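Local structure of methyltransferase (Thermus thermophilus, 1WS6) at residues F32-L35 and R36-P40. The protein is probably an S-adenosylmethionine-dependent methyltransferase with a Rossmann-like fold, whose substrate is not established. Residues are numbered along the deposited sequence; the frame is centred on the assembly and turned at random.
Sequences FDYL and RLRYP
Asp33 and Arg36 run side by side on one flank of the last turns of helix 25-38, joined by a salt bridge in which Arg36 NH1 reaches Asp33 OD1 at 2.9 Å. The bond is nearly straight (164°) and lies in the guanidinium plane, yet it meets the carboxylate on its anti side, the two flat groups being turned 61° apart. Water 1 closes the ring, donating a hydrogen bond to Asp33 OD1 and accepting one from Arg36 NH2. Arg36 gets there by folding back along the helix: CG sits between the backbone N and carbonyl carbon (chi1 78°) and the chain bends again at chi3, which lays the guanidinium face over Phe32 O, 3.5 Å from CZ. Arg36 NH2 also pairs with Glu62, so two acidic residues and the water fix its rotation.

On another flank, Tyr34 and Arg38 point the same way. The extended Arg38 chain passes along the phenol, with CD 3.5 Å from Tyr34 CZ, and its NH1 donates to Tyr34 OH over 2.8 Å in the guanidinium plane; NH2 forms a salt bridge with Glu170 of strand 164-170.

Beneath these side chains, Arg38 N bonds to Tyr34 O at 2.7 Å and Tyr39 N to Leu35 O at 2.8 Å. Tyr39, the first residue to leave helical geometry, packs on strands 111-116 and 141-148 and bonds through OH to Gly140 O. Paired i to i+3 and i to i+4 side chains thus line a helical C-terminus packed against the central sheet of a Rossmann-like methyltransferase fold.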
ATOM      1  N   PHE A  32      -4.280  -3.029   9.250  1.00 19.32           N
ATOM      2  CA  PHE A  32      -3.134  -3.047  10.140  1.00 19.20           C
ATOM      3  C   PHE A  32      -3.336  -3.777  11.465  1.00 20.63           C
ATOM      4  O   PHE A  32      -2.370  -4.300  12.025  1.00 20.99           O
ATOM      5  CB  PHE A  32      -2.615  -1.617  10.328  1.00 18.68           C
ATOM      6  CG  PHE A  32      -1.896  -1.095   9.106  1.00 18.85           C
ATOM      7  CD1 PHE A  32      -0.605  -1.516   8.817  1.00 17.73           C
ATOM      8  CD2 PHE A  32      -2.547  -0.293   8.187  1.00 17.82           C
ATOM      9  CE1 PHE A  32       0.019  -1.156   7.634  1.00 16.51           C
ATOM     10  CE2 PHE A  32      -1.923   0.071   6.999  1.00 19.47           C
ATOM     11  CZ  PHE A  32      -0.635  -0.366   6.724  1.00 15.83           C
ATOM     12  N   ASP A  33      -4.570  -3.840  11.965  1.00 21.43           N
ATOM     13  CA  ASP A  33      -4.814  -4.577  13.204  1.00 23.60           C
ATOM     14  C   ASP A  33      -4.400  -6.005  12.890  1.00 25.19           C
ATOM     15  O   ASP A  33      -3.775  -6.683  13.701  1.00 26.37           O
ATOM     16  CB  ASP A  33      -6.296  -4.609  13.587  1.00 26.61           C
ATOM     17  CG  ASP A  33      -6.785  -3.320  14.206  1.00 27.59           C
ATOM     18  OD1 ASP A  33      -5.959  -2.497  14.659  1.00 26.69           O
ATOM     19  OD2 ASP A  33      -8.023  -3.150  14.249  1.00 29.39           O
ATOM     20  N   TYR A  34      -4.762  -6.446  11.692  1.00 26.13           N
ATOM     21  CA  TYR A  34      -4.447  -7.788  11.228  1.00 27.28           C
ATOM     22  C   TYR A  34      -2.956  -7.965  10.966  1.00 27.21           C
ATOM     23  O   TYR A  34      -2.350  -8.933  11.410  1.00 26.73           O
ATOM     24  CB  TYR A  34      -5.213  -8.079   9.941  1.00 28.98           C
ATOM     25  CG  TYR A  34      -4.888  -9.425   9.347  1.00 32.87           C
ATOM     26  CD1 TYR A  34      -5.314 -10.598   9.963  1.00 34.13           C
ATOM     27  CD2 TYR A  34      -4.127  -9.530   8.190  1.00 32.15           C
ATOM     28  CE1 TYR A  34      -4.991 -11.834   9.448  1.00 34.11           C
ATOM     29  CE2 TYR A  34      -3.798 -10.766   7.668  1.00 34.47           C
ATOM     30  CZ  TYR A  34      -4.232 -11.913   8.302  1.00 36.09           C
ATOM     31  OH  TYR A  34      -3.894 -13.148   7.799  1.00 39.66           O
ATOM     32  N   LEU A  35      -2.371  -7.018  10.242  1.00 27.29           N
ATOM     33  CA  LEU A  35      -0.961  -7.074   9.893  1.00 27.61           C
ATOM     34  C   LEU A  35       0.004  -7.125  11.066  1.00 29.29           C
ATOM     35  O   LEU A  35       0.986  -7.860  11.018  1.00 29.90           O
ATOM     36  CB  LEU A  35      -0.602  -5.901   8.981  1.00 26.62           C
ATOM     37  CG  LEU A  35      -0.543  -6.207   7.483  1.00 27.35           C
ATOM     38  CD1 LEU A  35      -1.492  -7.337   7.128  1.00 26.24           C
ATOM     39  CD2 LEU A  35      -0.880  -4.945   6.709  1.00 25.79           C
ATOM     40  N   ARG A  36      -0.241  -6.350  12.116  1.00 31.46           N
ATOM     41  CA  ARG A  36       0.683  -6.401  13.242  1.00 33.89           C
ATOM     42  C   ARG A  36       0.439  -7.693  14.030  1.00 35.21           C
ATOM     43  O   ARG A  36       1.333  -8.219  14.688  1.00 35.37           O
ATOM     44  CB  ARG A  36       0.536  -5.159  14.133  1.00 33.94           C
ATOM     45  CG  ARG A  36      -0.652  -5.143  15.071  1.00 36.53           C
ATOM     46  CD  ARG A  36      -0.613  -3.877  15.947  1.00 37.39           C
ATOM     47  NE  ARG A  36      -0.913  -2.680  15.170  1.00 36.43           N
ATOM     48  CZ  ARG A  36      -2.147  -2.255  14.914  1.00 36.40           C
ATOM     49  NH1 ARG A  36      -3.186  -2.927  15.386  1.00 37.99           N
ATOM     50  NH2 ARG A  36      -2.345  -1.178  14.170  1.00 36.03           N
ATOM     51  N   LEU A  37      -0.774  -8.220  13.929  1.00 35.64           N
ATOM     52  CA  LEU A  37      -1.116  -9.460  14.607  1.00 36.51           C
ATOM     53  C   LEU A  37      -0.455 -10.632  13.872  1.00 35.93           C
ATOM     54  O   LEU A  37       0.061 -11.564  14.497  1.00 35.26           O
ATOM     55  CB  LEU A  37      -2.637  -9.643  14.624  1.00 39.43           C
ATOM     56  CG  LEU A  37      -3.246 -10.798  15.423  1.00 42.17           C
ATOM     57  CD1 LEU A  37      -2.926 -12.139  14.775  1.00 44.53           C
ATOM     58  CD2 LEU A  37      -2.715 -10.746  16.843  1.00 43.59           C
ATOM     59  N   ARG A  38      -0.457 -10.574  12.541  1.00 33.21           N
ATOM     60  CA  ARG A  38       0.120 -11.643  11.741  1.00 31.56           C
ATOM     61  C   ARG A  38       1.621 -11.536  11.512  1.00 30.42           C
ATOM     62  O   ARG A  38       2.286 -12.541  11.277  1.00 30.65           O
ATOM     63  CB  ARG A  38      -0.600 -11.740  10.392  1.00 31.99           C
ATOM     64  CG  ARG A  38       0.020 -12.760   9.443  1.00 34.49           C
ATOM     65  CD  ARG A  38      -0.946 -13.226   8.356  1.00 34.84           C
ATOM     66  NE  ARG A  38      -0.274 -14.138   7.431  1.00 37.02           N
ATOM     67  CZ  ARG A  38      -0.883 -14.867   6.504  1.00 35.09           C
ATOM     68  NH1 ARG A  38      -2.197 -14.806   6.358  1.00 36.28           N
ATOM     69  NH2 ARG A  38      -0.172 -15.663   5.722  1.00 35.07           N
ATOM     70  N   TYR A  39       2.153 -10.323  11.592  1.00 29.79           N
ATOM     71  CA  TYR A  39       3.576 -10.088  11.371  1.00 28.45           C
ATOM     72  C   TYR A  39       4.167  -9.236  12.475  1.00 30.46           C
ATOM     73  O   TYR A  39       4.493  -8.067  12.273  1.00 30.07           O
ATOM     74  CB  TYR A  39       3.782  -9.393  10.032  1.00 26.28           C
ATOM     75  CG  TYR A  39       3.319 -10.213   8.866  1.00 23.51           C
ATOM     76  CD1 TYR A  39       3.984 -11.381   8.506  1.00 22.64           C
ATOM     77  CD2 TYR A  39       2.215  -9.829   8.123  1.00 22.78           C
ATOM     78  CE1 TYR A  39       3.564 -12.147   7.430  1.00 23.32           C
ATOM     79  CE2 TYR A  39       1.783 -10.588   7.042  1.00 25.43           C
ATOM     80  CZ  TYR A  39       2.463 -11.747   6.700  1.00 24.57           C
ATOM     81  OH  TYR A  39       2.033 -12.499   5.629  1.00 24.22           O
ATOM     82  N   PRO A  40       4.312  -9.818  13.667  1.00 32.39           N
ATOM     83  CA  PRO A  40       4.871  -9.096  14.809  1.00 33.11           C
ATOM     84  C   PRO A  40       6.327  -8.717  14.582  1.00 34.57           C
ATOM     85  O   PRO A  40       6.853  -7.822  15.233  1.00 36.42           O
ATOM     86  CB  PRO A  40       4.685 -10.079  15.955  1.00 34.70           C
ATOM     87  CG  PRO A  40       4.780 -11.431  15.257  1.00 35.47           C
ATOM     88  CD  PRO A  40       3.959 -11.203  14.026  1.00 33.17           C
TER
HETATM   89  O   HOH W   1      -4.645  -0.184  13.254  1.00 25.42           O